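Side-chain contacts in japanin (PDB 4BOE), which binds cholesterol and, as a salivary lipocalin of the tick, reprogrammes host dendritic cells and blocks their differentiation from monocytes: residues 32-37 with 42-47; 38-43 with 75-80. One frame throughout, in Å; residues are numbered along the deposited sequence.

Contact 1: residues 32-37 with 42-47; sequences RYLNQT and TRSLIY. With NAG (2-acetamido-2-deoxy-beta-D-glucopyranose), chain K.
Arg-43 sets its CG beside its own backbone N (chi1 -49°) and bends at chi3 (68°), which folds the guanidinium back across strand 26-37. One face of the group lies against the Tyr-33 backbone, with Arg-43 NH2 3.6 Å from Tyr-33 N. NE bonds Thr-31 OG1 on the neighbouring strand, while NH1 reaches the carbonyls of Ala-6 and Asn-8, and NH2 that of Gln-10, in the N-terminal segment. With an alanine here, those three carbonyls would probably lose their donors and the Tyr-33 backbone its cover. The extended Arg-32 chain instead runs along the opposite sheet face to Ile-46, NH1 standing 3.5 Å from Ile-46 CG1, while a water joins NH1 to Ser-44 OG. At Thr-42 the strands form a classic bulge: its carbonyl O accepts from Leu-34 N (2.8 Å) and Asn-35 N (3.2 Å), and Thr-42 N returns a nearly straight bond (168°) to Asn-35 O at 2.7 Å. Asn-35 carries the glycan through ND2, bonded to NAG C1, and a second water takes protons from both Thr-37 OG1 and Thr-42 OG1. The hairpin thus fixes a buried arginine on its cholesterol-facing side and hydrated, sugar-bearing groups on the other.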
loop_
_atom_site.group_PDB
_atom_site.type_symbol
_atom_site.label_atom_id
_atom_site.label_comp_id
_atom_site.label_asym_id
_atom_site.label_seq_id
_atom_site.Cartn_x
_atom_site.Cartn_y
_atom_site.Cartn_z
ATOM N N ARG A 32 4.953 -7.000 2.618
ATOM C CA ARG A 32 5.259 -8.385 2.276
ATOM C C ARG A 32 4.235 -9.298 2.909
ATOM O O ARG A 32 3.781 -9.065 4.028
ATOM C CB ARG A 32 6.663 -8.825 2.728
ATOM C CG ARG A 32 7.798 -7.927 2.332
ATOM C CD ARG A 32 9.085 -8.682 2.472
ATOM N NE ARG A 32 10.253 -7.843 2.204
ATOM C CZ ARG A 32 10.963 -7.188 3.116
ATOM N NH1 ARG A 32 10.635 -7.251 4.405
ATOM N NH2 ARG A 32 12.008 -6.457 2.749
ATOM N N TYR A 33 3.942 -10.390 2.220
ATOM C CA TYR A 33 3.052 -11.429 2.687
ATOM C C TYR A 33 3.815 -12.233 3.739
ATOM O O TYR A 33 4.972 -12.603 3.500
ATOM C CB TYR A 33 2.695 -12.355 1.498
ATOM C CG TYR A 33 1.909 -13.594 1.874
ATOM C CD1 TYR A 33 2.549 -14.738 2.338
ATOM C CD2 TYR A 33 0.527 -13.628 1.747
ATOM C CE1 TYR A 33 1.825 -15.874 2.698
ATOM C CE2 TYR A 33 -0.201 -14.754 2.100
ATOM C CZ TYR A 33 0.459 -15.899 2.516
ATOM O OH TYR A 33 -0.264 -17.018 2.834
ATOM N N LEU A 34 3.169 -12.549 4.855
ATOM C CA LEU A 34 3.818 -13.373 5.902
ATOM C C LEU A 34 3.137 -14.725 6.009
ATOM O O LEU A 34 3.781 -15.745 5.866
ATOM C CB LEU A 34 3.822 -12.679 7.265
ATOM C CG LEU A 34 4.486 -11.312 7.283
ATOM C CD1 LEU A 34 4.438 -10.732 8.668
ATOM C CD2 LEU A 34 5.927 -11.362 6.779
ATOM N N ASN A 35 1.842 -14.746 6.214
ATOM C CA ASN A 35 1.153 -16.030 6.314
ATOM C C ASN A 35 -0.323 -15.835 6.201
ATOM O O ASN A 35 -0.791 -14.711 6.017
ATOM C CB ASN A 35 1.533 -16.758 7.653
ATOM C CG ASN A 35 1.144 -16.080 8.941
ATOM O OD1 ASN A 35 -0.029 -15.733 9.146
ATOM N ND2 ASN A 35 2.135 -15.945 9.850
ATOM N N GLN A 36 -1.061 -16.916 6.316
ATOM C CA GLN A 36 -2.506 -16.890 6.313
ATOM C C GLN A 36 -3.055 -17.850 7.354
ATOM O O GLN A 36 -2.574 -18.966 7.453
ATOM C CB GLN A 36 -3.050 -17.290 4.932
ATOM C CG GLN A 36 -4.572 -17.170 4.867
ATOM C CD GLN A 36 -5.123 -17.372 3.481
ATOM O OE1 GLN A 36 -4.379 -17.636 2.520
ATOM N NE2 GLN A 36 -6.450 -17.255 3.366
ATOM N N THR A 37 -4.096 -17.423 8.080
ATOM C CA THR A 37 -4.833 -18.250 9.035
ATOM C C THR A 37 -6.301 -17.988 8.779
ATOM O O THR A 37 -6.779 -16.884 9.023
ATOM C CB THR A 37 -4.467 -17.961 10.510
ATOM O OG1 THR A 37 -4.495 -16.555 10.763
ATOM C CG2 THR A 37 -3.110 -18.506 10.879
ATOM N N THR A 42 -1.725 -12.300 6.916
ATOM C CA THR A 42 -0.866 -11.434 7.713
ATOM C C THR A 42 0.186 -10.923 6.782
ATOM O O THR A 42 0.802 -11.692 6.046
ATOM C CB THR A 42 -0.268 -12.141 8.959
ATOM O OG1 THR A 42 -1.329 -12.691 9.707
ATOM C CG2 THR A 42 0.472 -11.183 9.885
ATOM N N ARG A 43 0.377 -9.611 6.803
ATOM C CA ARG A 43 1.401 -8.978 6.002
ATOM C C ARG A 43 2.221 -8.049 6.919
ATOM O O ARG A 43 1.743 -7.595 7.958
ATOM C CB ARG A 43 0.790 -8.122 4.878
ATOM C CG ARG A 43 -0.303 -8.761 4.010
ATOM C CD ARG A 43 -0.671 -7.787 2.858
ATOM N NE ARG A 43 0.459 -7.671 1.946
ATOM C CZ ARG A 43 0.719 -8.450 0.905
ATOM N NH1 ARG A 43 -0.156 -9.371 0.521
ATOM N NH2 ARG A 43 1.830 -8.272 0.196
ATOM N N SER A 44 3.414 -7.737 6.496
ATOM C CA SER A 44 4.234 -6.737 7.172
ATOM C C SER A 44 4.092 -5.398 6.453
ATOM O O SER A 44 3.735 -5.366 5.285
ATOM C CB SER A 44 5.703 -7.146 7.155
ATOM O OG SER A 44 6.193 -7.179 5.826
ATOM N N LEU A 45 4.335 -4.301 7.165
ATOM C CA LEU A 45 4.415 -2.970 6.615
ATOM C C LEU A 45 5.869 -2.580 6.845
ATOM O O LEU A 45 6.308 -2.541 7.979
ATOM C CB LEU A 45 3.453 -2.013 7.303
ATOM C CG LEU A 45 3.462 -0.584 6.762
ATOM C CD1 LEU A 45 2.978 -0.514 5.319
ATOM C CD2 LEU A 45 2.616 0.261 7.611
ATOM N N ILE A 46 6.630 -2.409 5.774
ATOM C CA ILE A 46 8.048 -2.112 5.792
ATOM C C ILE A 46 8.266 -0.691 5.256
ATOM O O ILE A 46 7.652 -0.292 4.273
ATOM C CB ILE A 46 8.815 -3.143 4.921
ATOM C CG1 ILE A 46 8.522 -4.600 5.311
ATOM C CG2 ILE A 46 10.322 -2.892 4.915
ATOM C CD1 ILE A 46 8.867 -4.951 6.736
ATOM N N TYR A 47 9.165 0.050 5.885
ATOM C CA TYR A 47 9.511 1.410 5.438
ATOM C C TYR A 47 10.800 1.851 6.062
ATOM O O TYR A 47 11.326 1.172 6.933
ATOM C CB TYR A 47 8.386 2.407 5.748
ATOM C CG TYR A 47 8.024 2.523 7.206
ATOM C CD1 TYR A 47 7.182 1.598 7.808
ATOM C CD2 TYR A 47 8.492 3.583 7.979
ATOM C CE1 TYR A 47 6.852 1.692 9.162
ATOM C CE2 TYR A 47 8.163 3.696 9.322
ATOM C CZ TYR A 47 7.322 2.760 9.908
ATOM O OH TYR A 47 7.001 2.852 11.241
HETATM C C1 NAG K . 1.935 -15.417 11.168
HETATM C C2 NAG K . 2.393 -16.430 12.215
HETATM C C3 NAG K . 2.040 -15.872 13.592
HETATM C C4 NAG K . 2.778 -14.554 13.807
HETATM C C5 NAG K . 2.508 -13.596 12.646
HETATM C C6 NAG K . 3.376 -12.355 12.684
HETATM C C7 NAG K . 0.572 -18.080 11.814
HETATM C C8 NAG K . 0.320 -19.416 11.182
HETATM N N2 NAG K . 1.864 -17.777 12.034
HETATM O O3 NAG K . 2.417 -16.800 14.604
HETATM O O4 NAG K . 2.370 -13.948 15.030
HETATM O O5 NAG K . 2.747 -14.250 11.381
HETATM O O6 NAG K . 4.752 -12.658 12.884
HETATM O O7 NAG K . -0.345 -17.315 12.107
HETATM O O HOH W 1 8.771 -8.526 6.040
HETATM O O HOH W 2 -3.493 -14.300 9.503
#

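Contact 2: residues 38-43 with 75-80; sequences GDWVTR and RVKASD
Lys-77 lies across one face of the Trp-40 indole, its aliphatic chain meeting the six-membered ring and its ammonium reaching the five-membered one. The methylene CE sits almost exactly on the normal of the six-membered ring, 3.6 Å from the centroid of that Trp-40 ring, a CH-pi contact. One bond further, Lys-77 NZ stands 4.2 Å from the centroid of the Trp-40 five-membered ring and 19° off its normal, a cation-pi interaction. Nearer the lysine backbone, Lys-77 CG approaches Trp-40 CH2 to 3.7 Å. The two side chains cross at about a right angle, and a bend at chi3 of Lys-77 (-46°) turns CE and NZ over the indole instead of letting the chain run past it. Arg-75 adds a lighter touch: its CB is 4.0 Å from Trp-40 CH2, whereas its guanidinium leads off to a salt bridge between NE and Asp-91 OD1.

No hydrogen bond links the two segments, since strand 59-66 runs between them. Trp-40 and Lys-77, with CA atoms 9.1 Å apart, reach over that strand, and both side chains touch Gln-64; Trp-40 also packs on Lys-66. Backbone bonds from Val-41 to Val-65 and from Arg-75 to Lys-66 set the spacing of the three strands. On this outer wall of the lipocalin barrel, the indole offers an exposed lysine a nonpolar bed for its methylenes and an electron-rich surface for its charge, which probably steadies the ammonium without a carboxylate partner across the contact.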
loop_
_atom_site.group_PDB
_atom_site.type_symbol
_atom_site.label_atom_id
_atom_site.label_comp_id
_atom_site.label_asym_id
_atom_site.label_seq_id
_atom_site.Cartn_x
_atom_site.Cartn_y
_atom_site.Cartn_z
ATOM N N GLY A 38 -6.998 -18.989 8.235
ATOM C CA GLY A 38 -8.419 -18.887 7.926
ATOM C C GLY A 38 -8.622 -17.883 6.804
ATOM O O GLY A 38 -7.972 -17.993 5.760
ATOM N N ASP A 39 -9.475 -16.875 7.046
ATOM C CA ASP A 39 -9.750 -15.827 6.054
ATOM C C ASP A 39 -8.799 -14.624 6.160
ATOM O O ASP A 39 -8.885 -13.735 5.322
ATOM C CB ASP A 39 -11.213 -15.357 6.192
ATOM C CG ASP A 39 -12.229 -16.458 5.918
ATOM O OD1 ASP A 39 -11.930 -17.358 5.071
ATOM O OD2 ASP A 39 -13.334 -16.411 6.520
ATOM N N TRP A 40 -7.888 -14.597 7.155
ATOM C CA TRP A 40 -6.994 -13.473 7.365
ATOM C C TRP A 40 -5.602 -13.712 6.872
ATOM O O TRP A 40 -4.976 -14.694 7.254
ATOM C CB TRP A 40 -6.963 -13.096 8.841
ATOM C CG TRP A 40 -8.279 -12.575 9.321
ATOM C CD1 TRP A 40 -9.342 -13.314 9.755
ATOM C CD2 TRP A 40 -8.736 -11.217 9.248
ATOM N NE1 TRP A 40 -10.431 -12.493 9.972
ATOM C CE2 TRP A 40 -10.065 -11.194 9.734
ATOM C CE3 TRP A 40 -8.155 -10.018 8.812
ATOM C CZ2 TRP A 40 -10.816 -10.018 9.804
ATOM C CZ3 TRP A 40 -8.888 -8.846 8.895
ATOM C CH2 TRP A 40 -10.210 -8.851 9.361
ATOM N N VAL A 41 -5.085 -12.780 6.066
ATOM C CA VAL A 41 -3.704 -12.825 5.591
ATOM C C VAL A 41 -2.905 -11.876 6.472
ATOM O O VAL A 41 -3.325 -10.745 6.682
ATOM C CB VAL A 41 -3.617 -12.457 4.086
ATOM C CG1 VAL A 41 -2.174 -12.211 3.650
ATOM C CG2 VAL A 41 -4.236 -13.572 3.244
ATOM N N THR A 42 -1.725 -12.300 6.916
ATOM C CA THR A 42 -0.866 -11.434 7.713
ATOM C C THR A 42 0.186 -10.923 6.782
ATOM O O THR A 42 0.802 -11.692 6.046
ATOM C CB THR A 42 -0.268 -12.141 8.959
ATOM O OG1 THR A 42 -1.329 -12.691 9.707
ATOM C CG2 THR A 42 0.472 -11.183 9.885
ATOM N N ARG A 43 0.377 -9.611 6.803
ATOM C CA ARG A 43 1.401 -8.978 6.002
ATOM C C ARG A 43 2.221 -8.049 6.919
ATOM O O ARG A 43 1.743 -7.595 7.958
ATOM C CB ARG A 43 0.790 -8.122 4.878
ATOM C CG ARG A 43 -0.303 -8.761 4.010
ATOM C CD ARG A 43 -0.671 -7.787 2.858
ATOM N NE ARG A 43 0.459 -7.671 1.946
ATOM C CZ ARG A 43 0.719 -8.450 0.905
ATOM N NH1 ARG A 43 -0.156 -9.371 0.521
ATOM N NH2 ARG A 43 1.830 -8.272 0.196
ATOM N N ARG A 75 -10.867 -5.464 4.365
ATOM C CA ARG A 75 -10.890 -5.356 5.843
ATOM C C ARG A 75 -9.435 -5.361 6.340
ATOM O O ARG A 75 -8.671 -6.195 5.908
ATOM C CB ARG A 75 -11.681 -6.521 6.478
ATOM C CG ARG A 75 -13.150 -6.221 6.742
ATOM C CD ARG A 75 -13.975 -5.973 5.500
ATOM N NE ARG A 75 -15.193 -5.215 5.820
ATOM C CZ ARG A 75 -16.453 -5.617 5.644
ATOM N NH1 ARG A 75 -16.718 -6.816 5.126
ATOM N NH2 ARG A 75 -17.461 -4.820 5.980
ATOM N N VAL A 76 -9.067 -4.438 7.226
ATOM C CA VAL A 76 -7.686 -4.328 7.725
ATOM C C VAL A 76 -7.701 -4.363 9.252
ATOM O O VAL A 76 -8.445 -3.604 9.836
ATOM C CB VAL A 76 -6.980 -3.045 7.172
ATOM C CG1 VAL A 76 -5.590 -2.841 7.794
ATOM C CG2 VAL A 76 -6.897 -3.074 5.644
ATOM N N LYS A 77 -6.938 -5.285 9.887
ATOM C CA LYS A 77 -6.756 -5.328 11.350
ATOM C C LYS A 77 -5.274 -5.030 11.555
ATOM O O LYS A 77 -4.419 -5.900 11.440
ATOM C CB LYS A 77 -7.147 -6.682 11.982
ATOM C CG LYS A 77 -8.639 -6.906 12.036
ATOM C CD LYS A 77 -9.086 -8.108 12.904
ATOM C CE LYS A 77 -8.318 -9.383 12.698
ATOM N NZ LYS A 77 -8.922 -10.532 13.433
ATOM N N ALA A 78 -4.974 -3.771 11.692
ATOM C CA ALA A 78 -3.615 -3.304 11.839
ATOM C C ALA A 78 -3.178 -3.316 13.298
ATOM O O ALA A 78 -3.989 -3.108 14.204
ATOM C CB ALA A 78 -3.466 -1.900 11.266
ATOM N N SER A 79 -1.871 -3.520 13.508
ATOM C CA SER A 79 -1.308 -3.466 14.847
ATOM C C SER A 79 -1.561 -2.085 15.456
ATOM O O SER A 79 -1.817 -1.085 14.769
ATOM C CB SER A 79 0.193 -3.735 14.810
ATOM O OG SER A 79 0.866 -2.659 14.174
ATOM N N ASP A 80 -1.496 -2.040 16.759
ATOM C CA ASP A 80 -1.676 -0.795 17.497
ATOM C C ASP A 80 -0.677 0.276 17.017
ATOM O O ASP A 80 -1.046 1.439 16.838
ATOM C CB ASP A 80 -1.492 -1.092 18.986
ATOM C CG ASP A 80 -1.744 0.100 19.845
ATOM O OD1 ASP A 80 -0.865 0.987 19.900
ATOM O OD2 ASP A 80 -2.843 0.187 20.422
#

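In the fold
Both contacts use strand 40-49, their centres about 8 Å apart, and their ranges overlap at Thr-42 and Arg-43, which work in contact 1 alone. Contact 1 is partly buried and joins sequence neighbours, the paired strands of the 26-37/40-49 hairpin, mainly through backbone hydrogen bonds. Contact 2 is a surface contact between strands 40-49 and 73-78, which are separated by strand 59-66, and depends on side chains alone, through CH-pi and cation-pi interactions. Arg-43 of contact 1 turns to the cholesterol side and is held by hydrogen bonds; the lysine of contact 2 is exposed and rests on an aromatic face. Val-41 connects them, its CG1 packing 3.6 Å from Tyr-33 CE2.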